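Local coordinates for protein L-ornithine N(5)-monooxygenase (Pseudomonas aeruginosa, PDB 3S5W) that hydroxylates the side-chain nitrogen of L-ornithine with FAD, NADPH and molecular oxygen, the first step toward hydroxamate siderophores such as pyoverdin, at residues D69-L77 against R126-R134; P40-E51 against L91-Y101. All coordinates share one frame; numbering follows the deposited sequence.

Contact 1: D69-L77 against R126-R134; sequences DYRWHGNTL and RMEFNDYLR. With FAD (flavin-adenine dinucleotide), chain C.
The indole of W72 projects from the FAD-binding loop 69-77, with CD1 of L133 and CD2 of F129, from helix 126-134, over one face and CD2 of H73 and a water over the opposite face. This is the flavin side of the FAD domain of a class B N-hydroxylating monooxygenase, and the helix backs the loop that holds the cofactor. The L133 methyl makes a CH-pi contact, CD1 lying 3.7 Å from the centroid of the five-membered ring of W72, while the F129 ring meets the six-membered ring obliquely, planes 58° apart. At the indole edge, NE1 of W72 donates to FAD O4' at 2.8 Å. The H73 ring has the flavin methyl C8M over its centre, and the R126 guanidinium has FAD C6 over one face.

R126, its chain bent at chi3 (-76°), presents NH1 in the guanidinium plane to OG1 of T76 at 2.8 Å. That NH1 also donates to the water, which in turn donates to W72 O. NH2 has a salt bridge to E241. L77 packs CD2 on R126 CB and CD1 on the N130 amide. N130 takes the backbone NH of W72 on its OD1, an almost straight bond of 2.8 Å.

Farther along the helix, CG of R134 meets the Y70 ring edge at CD1, and the guanidinium beyond is turned nearly parallel to the ring. Its NH1 serves two acceptors close to its plane: Y70 O at 2.7 Å, and OD1 of D69 at 3.1 Å, a salt bridge in which OD1 is approached from above the carboxylate plane.

Contact 2: P40-E51 against L91-Y101; sequences PSNIALAIALQE and LVSLRNPTSPY. With FAD (flavin-adenine dinucleotide), chain C.
E51 and R95 meet head to head, their carboxylate and guanidinium planes 74° apart. R95 grips side-on: NE to OE1 of E51 and NH2 to OE2 of E51, both at 2.9 Å. The NH2 bond is nearly straight, at 174°, and lies in the guanidinium plane, yet both oxygens are met from above the carboxylate plane. R95 bends at chi3 (64°); A48 CB lies over one face of its guanidinium, toward the rim, and I47 CG2 sits at the edge. NH1 of R95 donates to P433 O and to a water that bridges A44 O and L91 O; a second water links E51 OE2 with S99 OG.

The Q50 amide is almost coplanar with the Y101 ring and comes in at its edge, where NE2 of Q50 donates to Y101 OH at 3.0 Å. I47 CG1 and CG2 both reach CD2 of Y101, at 3.8 Å, while I47 CD1 lies 3.7 Å from V92 CG1. Nearer the cofactor, L91 spreads its methyls, CD1 touching I43 CG2 at 3.5 Å and CD2 resting by P40.

Helix 40-56 follows strand 30-36, as in a Rossmann-type dinucleotide-binding unit. S41 N donates to O1P and S41 OG to O2P of the FAD phosphate next to the ribityl O5'. Strand 61-65 packs on N42, A46 and L49, helix 432-447 on P40, A48 and R95, and helix 126-137 on I43, I47 and L91.

How the contacts relate
Contacts 1 and 2 lie with their centres 18 Å apart, and their segments alternate along the chain. They meet where helix 126-137 runs beside P40, L91 and Y101 of contact 2. Y132 OH probably hydrogen-bonds Y101 O, 2.7 Å away, and L91 N, while L133 CD2 packs 3.6 Å from L91 CD1. L133 thus joins the two contacts, W72 against one methyl and L91 against the other. Y70 OH lies 3.4 Å from P40 CD. Contact 1 follows FAD from the flavin through the ribityl O4' to the adenosine ribose; contact 2 bonds the flavin-side phosphate, with P40 packing by O4'. The side chain of R126 is about 9 Å from the bound N5-hydroxyornithine, that of P40 about 13 Å.

Contact 1: D69-L77 against R126-R134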
loop_
_atom_site.group_PDB
_atom_site.type_symbol
_atom_site.label_atom_id
_atom_site.label_comp_id
_atom_site.label_asym_id
_atom_site.label_seq_id
_atom_site.Cartn_x
_atom_site.Cartn_y
_atom_site.Cartn_z
ATOM N N ASP A 69 4.712 16.781 1.155
ATOM C CA ASP A 69 3.881 16.910 2.331
ATOM C C ASP A 69 3.251 15.525 2.511
ATOM O O ASP A 69 2.401 15.139 1.710
ATOM C CB ASP A 69 2.782 17.946 2.058
ATOM C CG ASP A 69 1.892 18.179 3.263
ATOM O OD1 ASP A 69 2.312 17.915 4.413
ATOM O OD2 ASP A 69 0.759 18.638 3.053
ATOM N N TYR A 70 3.724 14.773 3.510
ATOM C CA TYR A 70 3.365 13.341 3.638
ATOM C C TYR A 70 1.876 13.083 3.907
ATOM O O TYR A 70 1.293 13.635 4.842
ATOM C CB TYR A 70 4.203 12.642 4.720
ATOM C CG TYR A 70 3.755 11.201 4.859
ATOM C CD1 TYR A 70 2.835 10.830 5.846
ATOM C CD2 TYR A 70 4.182 10.222 3.940
ATOM C CE1 TYR A 70 2.382 9.520 5.944
ATOM C CE2 TYR A 70 3.747 8.896 4.043
ATOM C CZ TYR A 70 2.830 8.562 5.033
ATOM O OH TYR A 70 2.387 7.269 5.101
ATOM N N ARG A 71 1.275 12.232 3.078
ATOM C CA ARG A 71 -0.047 11.678 3.359
ATOM C C ARG A 71 -0.009 10.174 3.086
ATOM O O ARG A 71 0.736 9.706 2.228
ATOM C CB ARG A 71 -1.134 12.344 2.513
ATOM C CG ARG A 71 -1.360 13.846 2.807
ATOM C CD ARG A 71 -2.589 14.386 2.066
ATOM N NE ARG A 71 -2.365 14.394 0.618
ATOM C CZ ARG A 71 -3.328 14.318 -0.304
ATOM N NH1 ARG A 71 -4.603 14.220 0.045
ATOM N NH2 ARG A 71 -3.013 14.326 -1.579
ATOM N N TRP A 72 -0.799 9.429 3.852
ATOM C CA TRP A 72 -0.881 7.972 3.715
ATOM C C TRP A 72 -1.945 7.691 2.652
ATOM O O TRP A 72 -3.140 7.749 2.951
ATOM C CB TRP A 72 -1.242 7.365 5.073
ATOM C CG TRP A 72 -1.375 5.844 5.089
ATOM C CD1 TRP A 72 -0.450 4.927 4.665
ATOM C CD2 TRP A 72 -2.491 5.088 5.600
ATOM N NE1 TRP A 72 -0.940 3.635 4.848
ATOM C CE2 TRP A 72 -2.187 3.714 5.421
ATOM C CE3 TRP A 72 -3.726 5.444 6.165
ATOM C CZ2 TRP A 72 -3.067 2.693 5.804
ATOM C CZ3 TRP A 72 -4.616 4.430 6.530
ATOM C CH2 TRP A 72 -4.278 3.073 6.364
ATOM N N HIS A 73 -1.503 7.427 1.412
ATOM C CA HIS A 73 -2.392 7.232 0.245
ATOM C C HIS A 73 -3.417 8.341 0.165
ATOM O O HIS A 73 -4.650 8.096 0.138
ATOM C CB HIS A 73 -3.074 5.833 0.292
ATOM C CG HIS A 73 -2.112 4.737 0.597
ATOM N ND1 HIS A 73 -1.112 4.378 -0.276
ATOM C CD2 HIS A 73 -1.959 3.955 1.689
ATOM C CE1 HIS A 73 -0.377 3.424 0.266
ATOM N NE2 HIS A 73 -0.866 3.152 1.461
ATOM N N GLY A 74 -2.913 9.579 0.149
ATOM C CA GLY A 74 -3.771 10.724 0.444
ATOM C C GLY A 74 -4.855 10.924 -0.581
ATOM O O GLY A 74 -5.942 11.406 -0.250
ATOM N N ASN A 75 -4.583 10.538 -1.833
ATOM C CA ASN A 75 -5.607 10.691 -2.878
ATOM C C ASN A 75 -6.723 9.619 -2.850
ATOM O O ASN A 75 -7.647 9.650 -3.670
ATOM C CB ASN A 75 -4.979 10.885 -4.271
ATOM C CG ASN A 75 -4.302 12.258 -4.407
ATOM O OD1 ASN A 75 -4.778 13.235 -3.832
ATOM N ND2 ASN A 75 -3.206 12.328 -5.138
ATOM N N THR A 76 -6.659 8.727 -1.863
ATOM C CA THR A 76 -7.733 7.726 -1.671
ATOM C C THR A 76 -8.576 8.020 -0.428
ATOM O O THR A 76 -9.483 7.235 -0.102
ATOM C CB THR A 76 -7.201 6.291 -1.549
ATOM O OG1 THR A 76 -6.471 6.108 -0.309
ATOM C CG2 THR A 76 -6.329 5.913 -2.761
ATOM N N LEU A 77 -8.281 9.139 0.253
ATOM C CA LEU A 77 -8.913 9.404 1.562
ATOM C C LEU A 77 -10.296 10.032 1.383
ATOM O O LEU A 77 -10.535 11.204 1.739
ATOM C CB LEU A 77 -7.999 10.240 2.471
ATOM C CG LEU A 77 -6.656 9.580 2.832
ATOM C CD1 LEU A 77 -5.682 10.562 3.554
ATOM C CD2 LEU A 77 -6.916 8.348 3.720
ATOM N N ARG A 126 -9.727 6.117 7.749
ATOM C CA ARG A 126 -8.347 6.224 7.243
ATOM C C ARG A 126 -7.788 7.664 7.351
ATOM O O ARG A 126 -6.571 7.856 7.494
ATOM C CB ARG A 126 -8.221 5.649 5.825
ATOM C CG ARG A 126 -8.308 4.122 5.829
ATOM C CD ARG A 126 -7.734 3.523 4.524
ATOM N NE ARG A 126 -8.671 3.686 3.419
ATOM C CZ ARG A 126 -8.454 4.386 2.299
ATOM N NH1 ARG A 126 -7.312 5.023 2.098
ATOM N NH2 ARG A 126 -9.398 4.437 1.366
ATOM N N MET A 127 -8.664 8.666 7.314
ATOM C CA MET A 127 -8.214 10.060 7.494
ATOM C C MET A 127 -7.642 10.243 8.905
ATOM O O MET A 127 -6.677 10.968 9.093
ATOM C CB MET A 127 -9.343 11.095 7.276
ATOM C CG MET A 127 -9.913 11.173 5.857
ATOM S SD MET A 127 -11.110 12.563 5.604
ATOM C CE MET A 127 -10.022 13.816 4.890
ATOM N N GLU A 128 -8.242 9.598 9.899
ATOM C CA GLU A 128 -7.679 9.687 11.272
ATOM C C GLU A 128 -6.378 8.901 11.368
ATOM O O GLU A 128 -5.437 9.327 12.015
ATOM C CB GLU A 128 -8.673 9.222 12.333
ATOM C CG GLU A 128 -8.155 9.475 13.784
ATOM C CD GLU A 128 -9.181 9.130 14.872
ATOM O OE1 GLU A 128 -10.092 8.314 14.627
ATOM O OE2 GLU A 128 -9.074 9.684 15.984
ATOM N N PHE A 129 -6.307 7.738 10.718
ATOM C CA PHE A 129 -5.050 7.006 10.790
ATOM C C PHE A 129 -3.926 7.776 10.064
ATOM O O PHE A 129 -2.787 7.702 10.468
ATOM C CB PHE A 129 -5.193 5.610 10.219
ATOM C CG PHE A 129 -4.121 4.671 10.684
ATOM C CD1 PHE A 129 -4.179 4.124 11.960
ATOM C CD2 PHE A 129 -3.073 4.329 9.858
ATOM C CE1 PHE A 129 -3.188 3.229 12.410
ATOM C CE2 PHE A 129 -2.070 3.438 10.303
ATOM C CZ PHE A 129 -2.141 2.892 11.574
ATOM N N ASN A 130 -4.275 8.486 8.984
ATOM C CA ASN A 130 -3.341 9.388 8.283
ATOM C C ASN A 130 -2.793 10.467 9.246
ATOM O O ASN A 130 -1.600 10.726 9.290
ATOM C CB ASN A 130 -4.025 10.068 7.073
ATOM C CG ASN A 130 -3.142 11.139 6.428
ATOM O OD1 ASN A 130 -2.046 10.845 5.918
ATOM N ND2 ASN A 130 -3.606 12.395 6.467
ATOM N N ASP A 131 -3.682 11.083 10.018
ATOM C CA ASP A 131 -3.278 12.090 11.005
ATOM C C ASP A 131 -2.356 11.473 12.070
ATOM O O ASP A 131 -1.376 12.091 12.472
ATOM C CB ASP A 131 -4.515 12.704 11.666
ATOM C CG ASP A 131 -4.183 13.940 12.447
ATOM O OD1 ASP A 131 -3.927 14.956 11.795
ATOM O OD2 ASP A 131 -4.166 13.888 13.698
ATOM N N TYR A 132 -2.668 10.244 12.497
ATOM C CA TYR A 132 -1.842 9.494 13.444
ATOM C C TYR A 132 -0.424 9.253 12.880
ATOM O O TYR A 132 0.570 9.456 13.566
ATOM C CB TYR A 132 -2.514 8.148 13.779
ATOM C CG TYR A 132 -1.605 7.092 14.342
ATOM C CD1 TYR A 132 -1.048 7.226 15.613
ATOM C CD2 TYR A 132 -1.336 5.909 13.621
ATOM C CE1 TYR A 132 -0.236 6.240 16.140
ATOM C CE2 TYR A 132 -0.485 4.919 14.143
ATOM C CZ TYR A 132 0.042 5.106 15.398
ATOM O OH TYR A 132 0.856 4.174 15.931
ATOM N N LEU A 133 -0.352 8.801 11.638
ATOM C CA LEU A 133 0.946 8.544 11.013
ATOM C C LEU A 133 1.784 9.824 10.902
ATOM O O LEU A 133 2.988 9.797 11.182
ATOM C CB LEU A 133 0.738 7.937 9.623
ATOM C CG LEU A 133 0.206 6.506 9.678
ATOM C CD1 LEU A 133 -0.126 6.064 8.270
ATOM C CD2 LEU A 133 1.217 5.496 10.320
ATOM N N ARG A 134 1.135 10.916 10.490
ATOM C CA ARG A 134 1.821 12.227 10.382
ATOM C C ARG A 134 2.303 12.664 11.760
ATOM O O ARG A 134 3.413 13.161 11.911
ATOM C CB ARG A 134 0.877 13.257 9.791
ATOM C CG ARG A 134 0.667 13.035 8.292
ATOM C CD ARG A 134 -0.440 13.889 7.704
ATOM N NE ARG A 134 -0.307 15.293 8.077
ATOM C CZ ARG A 134 0.397 16.198 7.406
ATOM N NH1 ARG A 134 1.045 15.869 6.289
ATOM N NH2 ARG A 134 0.452 17.444 7.860
HETATM P PA FAD C . 3.654 2.925 1.706
HETATM O O1A FAD C . 3.119 2.720 0.339
HETATM O O2A FAD C . 2.620 3.356 2.760
HETATM O O5B FAD C . 4.823 4.053 1.676
HETATM C C5B FAD C . 5.792 4.015 0.654
HETATM C C4B FAD C . 6.424 5.396 0.675
HETATM O O4B FAD C . 7.491 5.381 -0.233
HETATM C C3B FAD C . 5.440 6.449 0.174
HETATM O O3B FAD C . 5.260 7.445 1.160
HETATM C C2B FAD C . 6.090 7.007 -1.099
HETATM O O2B FAD C . 5.994 8.424 -1.180
HETATM C C1B FAD C . 7.528 6.629 -0.908
HETATM N N9A FAD C . 8.283 6.364 -2.128
HETATM C C8A FAD C . 7.958 5.506 -3.174
HETATM N N7A FAD C . 9.001 5.521 -4.057
HETATM C C5A FAD C . 9.964 6.345 -3.562
HETATM C C6A FAD C . 11.216 6.719 -4.047
HETATM N N6A FAD C . 11.775 6.061 -5.076
HETATM N N1A FAD C . 11.975 7.612 -3.293
HETATM C C2A FAD C . 11.539 8.119 -2.086
HETATM N N3A FAD C . 10.291 7.747 -1.599
HETATM C C4A FAD C . 9.526 6.874 -2.339
HETATM N N1 FAD C . -3.173 -1.899 5.172
HETATM C C2 FAD C . -3.813 -2.216 6.363
HETATM O O2 FAD C . -3.287 -2.971 7.163
HETATM N N3 FAD C . -5.051 -1.685 6.659
HETATM C C4 FAD C . -5.680 -0.820 5.799
HETATM O O4 FAD C . -6.775 -0.330 6.129
HETATM C C4X FAD C . -5.047 -0.505 4.581
HETATM N N5 FAD C . -5.664 0.351 3.680
HETATM C C5X FAD C . -5.045 0.649 2.478
HETATM C C6 FAD C . -5.682 1.515 1.576
HETATM C C7 FAD C . -5.087 1.834 0.363
HETATM C C7M FAD C . -5.836 2.763 -0.560
HETATM C C8 FAD C . -3.863 1.262 0.036
HETATM C C8M FAD C . -3.160 1.564 -1.256
HETATM C C9 FAD C . -3.221 0.404 0.923
HETATM C C9A FAD C . -3.793 0.098 2.165
HETATM N N10 FAD C . -3.165 -0.766 3.070
HETATM C C10 FAD C . -3.806 -1.076 4.265
HETATM C "C1'" FAD C . -1.859 -1.432 2.767
HETATM C "C2'" FAD C . -0.636 -0.493 2.819
HETATM O "O2'" FAD C . 0.299 -1.103 1.923
HETATM C "C3'" FAD C . -0.072 -0.460 4.231
HETATM O "O3'" FAD C . -1.051 -0.017 5.191
HETATM C "C4'" FAD C . 1.136 0.504 4.343
HETATM O "O4'" FAD C . 0.796 1.753 3.752
HETATM C "C5'" FAD C . 2.469 -0.060 3.784
HETATM O "O5'" FAD C . 3.509 0.762 4.279
HETATM P P FAD C . 4.897 1.004 3.484
HETATM O O1P FAD C . 5.626 2.060 4.279
HETATM O O2P FAD C . 5.551 -0.342 3.325
HETATM O O3P FAD C . 4.424 1.574 2.072
HETATM O O HOH W 1 -4.925 5.561 3.336
#

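Contact 2: P40-E51 against L91-Y101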
loop_
_atom_site.group_PDB
_atom_site.type_symbol
_atom_site.label_atom_id
_atom_site.label_comp_id
_atom_site.label_asym_id
_atom_site.label_seq_id
_atom_site.Cartn_x
_atom_site.Cartn_y
_atom_site.Cartn_z
ATOM N N PRO A 40 4.426 3.824 6.674
ATOM C CA PRO A 40 4.333 3.021 7.885
ATOM C C PRO A 40 5.480 2.039 8.107
ATOM O O PRO A 40 5.941 1.912 9.232
ATOM C CB PRO A 40 2.985 2.280 7.723
ATOM C CG PRO A 40 2.135 3.256 6.908
ATOM C CD PRO A 40 3.113 4.043 6.031
ATOM N N SER A 41 5.961 1.364 7.056
ATOM C CA SER A 41 7.041 0.390 7.260
ATOM C C SER A 41 8.283 1.056 7.873
ATOM O O SER A 41 8.865 0.557 8.828
ATOM C CB SER A 41 7.415 -0.309 5.950
ATOM O OG SER A 41 6.427 -1.253 5.616
ATOM N N ASN A 42 8.702 2.167 7.286
ATOM C CA ASN A 42 9.920 2.800 7.755
ATOM C C ASN A 42 9.717 3.686 8.968
ATOM O O ASN A 42 10.640 3.855 9.748
ATOM C CB ASN A 42 10.651 3.505 6.617
ATOM C CG ASN A 42 11.427 2.520 5.730
ATOM O OD1 ASN A 42 11.613 1.345 6.076
ATOM N ND2 ASN A 42 11.910 3.011 4.606
ATOM N N ILE A 43 8.510 4.214 9.154
ATOM C CA ILE A 43 8.201 4.923 10.407
ATOM C C ILE A 43 8.291 3.907 11.562
ATOM O O ILE A 43 8.908 4.182 12.587
ATOM C CB ILE A 43 6.796 5.601 10.382
ATOM C CG1 ILE A 43 6.691 6.632 9.255
ATOM C CG2 ILE A 43 6.543 6.283 11.692
ATOM C CD1 ILE A 43 5.266 7.117 8.902
ATOM N N ALA A 44 7.661 2.736 11.401
ATOM C CA ALA A 44 7.742 1.704 12.441
ATOM C C ALA A 44 9.202 1.312 12.730
ATOM O O ALA A 44 9.595 1.054 13.892
ATOM C CB ALA A 44 6.937 0.444 12.023
ATOM N N LEU A 45 9.982 1.204 11.665
ATOM C CA LEU A 45 11.412 0.940 11.808
ATOM C C LEU A 45 12.180 2.056 12.583
ATOM O O LEU A 45 12.992 1.734 13.458
ATOM C CB LEU A 45 12.044 0.688 10.442
ATOM C CG LEU A 45 13.562 0.412 10.434
ATOM C CD1 LEU A 45 13.868 -0.842 11.266
ATOM C CD2 LEU A 45 13.951 0.190 8.985
ATOM N N ALA A 46 11.909 3.326 12.289
ATOM C CA ALA A 46 12.521 4.459 13.001
ATOM C C ALA A 46 12.229 4.381 14.511
ATOM O O ALA A 46 13.113 4.653 15.369
ATOM C CB ALA A 46 11.984 5.803 12.432
ATOM N N ILE A 47 10.990 4.015 14.841
ATOM C CA ILE A 47 10.615 3.811 16.247
ATOM C C ILE A 47 11.422 2.685 16.888
ATOM O O ILE A 47 11.953 2.839 18.005
ATOM C CB ILE A 47 9.100 3.497 16.410
ATOM C CG1 ILE A 47 8.260 4.660 15.908
ATOM C CG2 ILE A 47 8.766 3.141 17.865
ATOM C CD1 ILE A 47 6.774 4.289 15.678
ATOM N N ALA A 48 11.507 1.549 16.202
ATOM C CA ALA A 48 12.198 0.396 16.772
ATOM C C ALA A 48 13.710 0.688 16.941
ATOM O O ALA A 48 14.331 0.261 17.940
ATOM C CB ALA A 48 11.987 -0.807 15.917
ATOM N N LEU A 49 14.268 1.433 15.989
ATOM C CA LEU A 49 15.676 1.900 16.075
ATOM C C LEU A 49 15.889 2.798 17.273
ATOM O O LEU A 49 16.863 2.609 18.014
ATOM C CB LEU A 49 16.132 2.617 14.794
ATOM C CG LEU A 49 16.273 1.758 13.541
ATOM C CD1 LEU A 49 16.431 2.627 12.290
ATOM C CD2 LEU A 49 17.379 0.735 13.674
ATOM N N GLN A 50 14.971 3.746 17.478
ATOM C CA GLN A 50 15.000 4.644 18.645
ATOM C C GLN A 50 14.922 3.904 19.998
ATOM O O GLN A 50 15.597 4.311 20.967
ATOM C CB GLN A 50 13.931 5.747 18.543
ATOM C CG GLN A 50 13.798 6.597 19.806
ATOM C CD GLN A 50 12.794 7.721 19.670
ATOM O OE1 GLN A 50 13.164 8.871 19.426
ATOM N NE2 GLN A 50 11.515 7.397 19.818
ATOM N N GLU A 51 14.116 2.826 20.068
ATOM C CA GLU A 51 14.047 1.981 21.285
ATOM C C GLU A 51 15.347 1.270 21.611
ATOM O O GLU A 51 15.659 1.066 22.780
ATOM C CB GLU A 51 12.928 0.918 21.203
ATOM C CG GLU A 51 11.527 1.527 21.035
ATOM C CD GLU A 51 10.362 0.493 21.052
ATOM O OE1 GLU A 51 10.616 -0.739 21.027
ATOM O OE2 GLU A 51 9.186 0.945 21.093
ATOM N N LEU A 91 1.474 1.249 14.808
ATOM C CA LEU A 91 2.921 1.067 14.496
ATOM C C LEU A 91 3.778 0.361 15.580
ATOM O O LEU A 91 4.916 -0.020 15.300
ATOM C CB LEU A 91 3.551 2.426 14.185
ATOM C CG LEU A 91 3.012 3.149 12.933
ATOM C CD1 LEU A 91 3.653 4.510 12.714
ATOM C CD2 LEU A 91 3.206 2.295 11.745
ATOM N N VAL A 92 3.227 0.171 16.784
ATOM C CA VAL A 92 4.042 -0.242 17.945
ATOM C C VAL A 92 3.482 -1.332 18.837
ATOM O O VAL A 92 4.246 -2.120 19.415
ATOM C CB VAL A 92 4.414 0.968 18.887
ATOM C CG1 VAL A 92 5.198 2.021 18.157
ATOM C CG2 VAL A 92 3.157 1.614 19.510
ATOM N N SER A 93 2.150 -1.347 18.988
ATOM C CA SER A 93 1.520 -2.040 20.112
ATOM C C SER A 93 1.765 -3.538 20.188
ATOM O O SER A 93 1.876 -4.082 21.290
ATOM C CB SER A 93 0.025 -1.694 20.226
ATOM O OG SER A 93 -0.101 -0.338 20.635
ATOM N N LEU A 94 1.836 -4.220 19.045
ATOM C CA LEU A 94 2.125 -5.666 19.078
ATOM C C LEU A 94 3.499 -5.983 19.688
ATOM O O LEU A 94 3.729 -7.097 20.142
ATOM C CB LEU A 94 2.011 -6.292 17.689
ATOM C CG LEU A 94 0.613 -6.336 17.075
ATOM C CD1 LEU A 94 0.584 -7.271 15.867
ATOM C CD2 LEU A 94 -0.383 -6.800 18.123
ATOM N N ARG A 95 4.405 -5.004 19.635
ATOM C CA ARG A 95 5.730 -5.131 20.253
ATOM C C ARG A 95 5.759 -4.507 21.641
ATOM O O ARG A 95 6.248 -5.117 22.574
ATOM C CB ARG A 95 6.804 -4.433 19.403
ATOM C CG ARG A 95 8.248 -4.672 19.928
ATOM C CD ARG A 95 9.283 -3.855 19.135
ATOM N NE ARG A 95 9.090 -2.424 19.282
ATOM C CZ ARG A 95 8.649 -1.627 18.313
ATOM N NH1 ARG A 95 8.356 -2.133 17.121
ATOM N NH2 ARG A 95 8.485 -0.331 18.534
ATOM N N ASN A 96 5.242 -3.282 21.743
ATOM C CA ASN A 96 5.427 -2.425 22.917
ATOM C C ASN A 96 4.231 -1.496 23.156
ATOM O O ASN A 96 4.237 -0.362 22.705
ATOM C CB ASN A 96 6.731 -1.608 22.769
ATOM C CG ASN A 96 6.973 -0.656 23.932
ATOM O OD1 ASN A 96 7.673 0.345 23.786
ATOM N ND2 ASN A 96 6.379 -0.953 25.078
ATOM N N PRO A 97 3.187 -1.984 23.881
ATOM C CA PRO A 97 2.026 -1.150 24.170
ATOM C C PRO A 97 2.332 0.085 24.988
ATOM O O PRO A 97 1.509 0.992 25.013
ATOM C CB PRO A 97 1.121 -2.076 25.000
ATOM C CG PRO A 97 1.452 -3.417 24.522
ATOM C CD PRO A 97 2.972 -3.369 24.314
ATOM N N THR A 98 3.492 0.109 25.663
ATOM C CA THR A 98 3.874 1.278 26.468
ATOM C C THR A 98 4.559 2.382 25.622
ATOM O O THR A 98 4.889 3.459 26.132
ATOM C CB THR A 98 4.801 0.912 27.681
ATOM O OG1 THR A 98 6.119 0.622 27.211
ATOM C CG2 THR A 98 4.271 -0.271 28.469
ATOM N N SER A 99 4.765 2.127 24.328
ATOM C CA SER A 99 5.350 3.157 23.457
ATOM C C SER A 99 4.511 4.431 23.440
ATOM O O SER A 99 3.267 4.357 23.443
ATOM C CB SER A 99 5.508 2.613 22.026
ATOM O OG SER A 99 5.930 3.653 21.171
ATOM N N PRO A 100 5.167 5.614 23.415
ATOM C CA PRO A 100 4.393 6.843 23.286
ATOM C C PRO A 100 3.769 7.013 21.887
ATOM O O PRO A 100 2.974 7.930 21.673
ATOM C CB PRO A 100 5.431 7.947 23.569
ATOM C CG PRO A 100 6.746 7.323 23.233
ATOM C CD PRO A 100 6.621 5.883 23.576
ATOM N N TYR A 101 4.090 6.104 20.969
ATOM C CA TYR A 101 3.560 6.192 19.604
ATOM C C TYR A 101 2.372 5.273 19.333
ATOM O O TYR A 101 2.049 5.075 18.181
ATOM C CB TYR A 101 4.682 5.923 18.557
ATOM C CG TYR A 101 5.861 6.834 18.806
ATOM C CD1 TYR A 101 5.718 8.211 18.767
ATOM C CD2 TYR A 101 7.109 6.296 19.136
ATOM C CE1 TYR A 101 6.828 9.066 19.032
ATOM C CE2 TYR A 101 8.205 7.112 19.384
ATOM C CZ TYR A 101 8.059 8.483 19.326
ATOM O OH TYR A 101 9.157 9.257 19.572
HETATM P PA FAD C . 3.654 2.925 1.706
HETATM O O1A FAD C . 3.119 2.720 0.339
HETATM O O2A FAD C . 2.620 3.356 2.760
HETATM O O5B FAD C . 4.823 4.053 1.676
HETATM C C5B FAD C . 5.792 4.015 0.654
HETATM C C4B FAD C . 6.424 5.396 0.675
HETATM O O4B FAD C . 7.491 5.381 -0.233
HETATM C C3B FAD C . 5.440 6.449 0.174
HETATM O O3B FAD C . 5.260 7.445 1.160
HETATM C C2B FAD C . 6.090 7.007 -1.099
HETATM O O2B FAD C . 5.994 8.424 -1.180
HETATM C C1B FAD C . 7.528 6.629 -0.908
HETATM N N9A FAD C . 8.283 6.364 -2.128
HETATM C C8A FAD C . 7.958 5.506 -3.174
HETATM N N7A FAD C . 9.001 5.521 -4.057
HETATM C C5A FAD C . 9.964 6.345 -3.562
HETATM C C6A FAD C . 11.216 6.719 -4.047
HETATM N N6A FAD C . 11.775 6.061 -5.076
HETATM N N1A FAD C . 11.975 7.612 -3.293
HETATM C C2A FAD C . 11.539 8.119 -2.086
HETATM N N3A FAD C . 10.291 7.747 -1.599
HETATM C C4A FAD C . 9.526 6.874 -2.339
HETATM N N1 FAD C . -3.173 -1.899 5.172
HETATM C C2 FAD C . -3.813 -2.216 6.363
HETATM O O2 FAD C . -3.287 -2.971 7.163
HETATM N N3 FAD C . -5.051 -1.685 6.659
HETATM C C4 FAD C . -5.680 -0.820 5.799
HETATM O O4 FAD C . -6.775 -0.330 6.129
HETATM C C4X FAD C . -5.047 -0.505 4.581
HETATM N N5 FAD C . -5.664 0.351 3.680
HETATM C C5X FAD C . -5.045 0.649 2.478
HETATM C C6 FAD C . -5.682 1.515 1.576
HETATM C C7 FAD C . -5.087 1.834 0.363
HETATM C C7M FAD C . -5.836 2.763 -0.560
HETATM C C8 FAD C . -3.863 1.262 0.036
HETATM C C8M FAD C . -3.160 1.564 -1.256
HETATM C C9 FAD C . -3.221 0.404 0.923
HETATM C C9A FAD C . -3.793 0.098 2.165
HETATM N N10 FAD C . -3.165 -0.766 3.070
HETATM C C10 FAD C . -3.806 -1.076 4.265
HETATM C "C1'" FAD C . -1.859 -1.432 2.767
HETATM C "C2'" FAD C . -0.636 -0.493 2.819
HETATM O "O2'" FAD C . 0.299 -1.103 1.923
HETATM C "C3'" FAD C . -0.072 -0.460 4.231
HETATM O "O3'" FAD C . -1.051 -0.017 5.191
HETATM C "C4'" FAD C . 1.136 0.504 4.343
HETATM O "O4'" FAD C . 0.796 1.753 3.752
HETATM C "C5'" FAD C . 2.469 -0.060 3.784
HETATM O "O5'" FAD C . 3.509 0.762 4.279
HETATM P P FAD C . 4.897 1.004 3.484
HETATM O O1P FAD C . 5.626 2.060 4.279
HETATM O O2P FAD C . 5.551 -0.342 3.325
HETATM O O3P FAD C . 4.424 1.574 2.072
HETATM O O HOH W 2 7.567 0.295 15.743
HETATM O O HOH W 3 8.649 3.530 21.360
#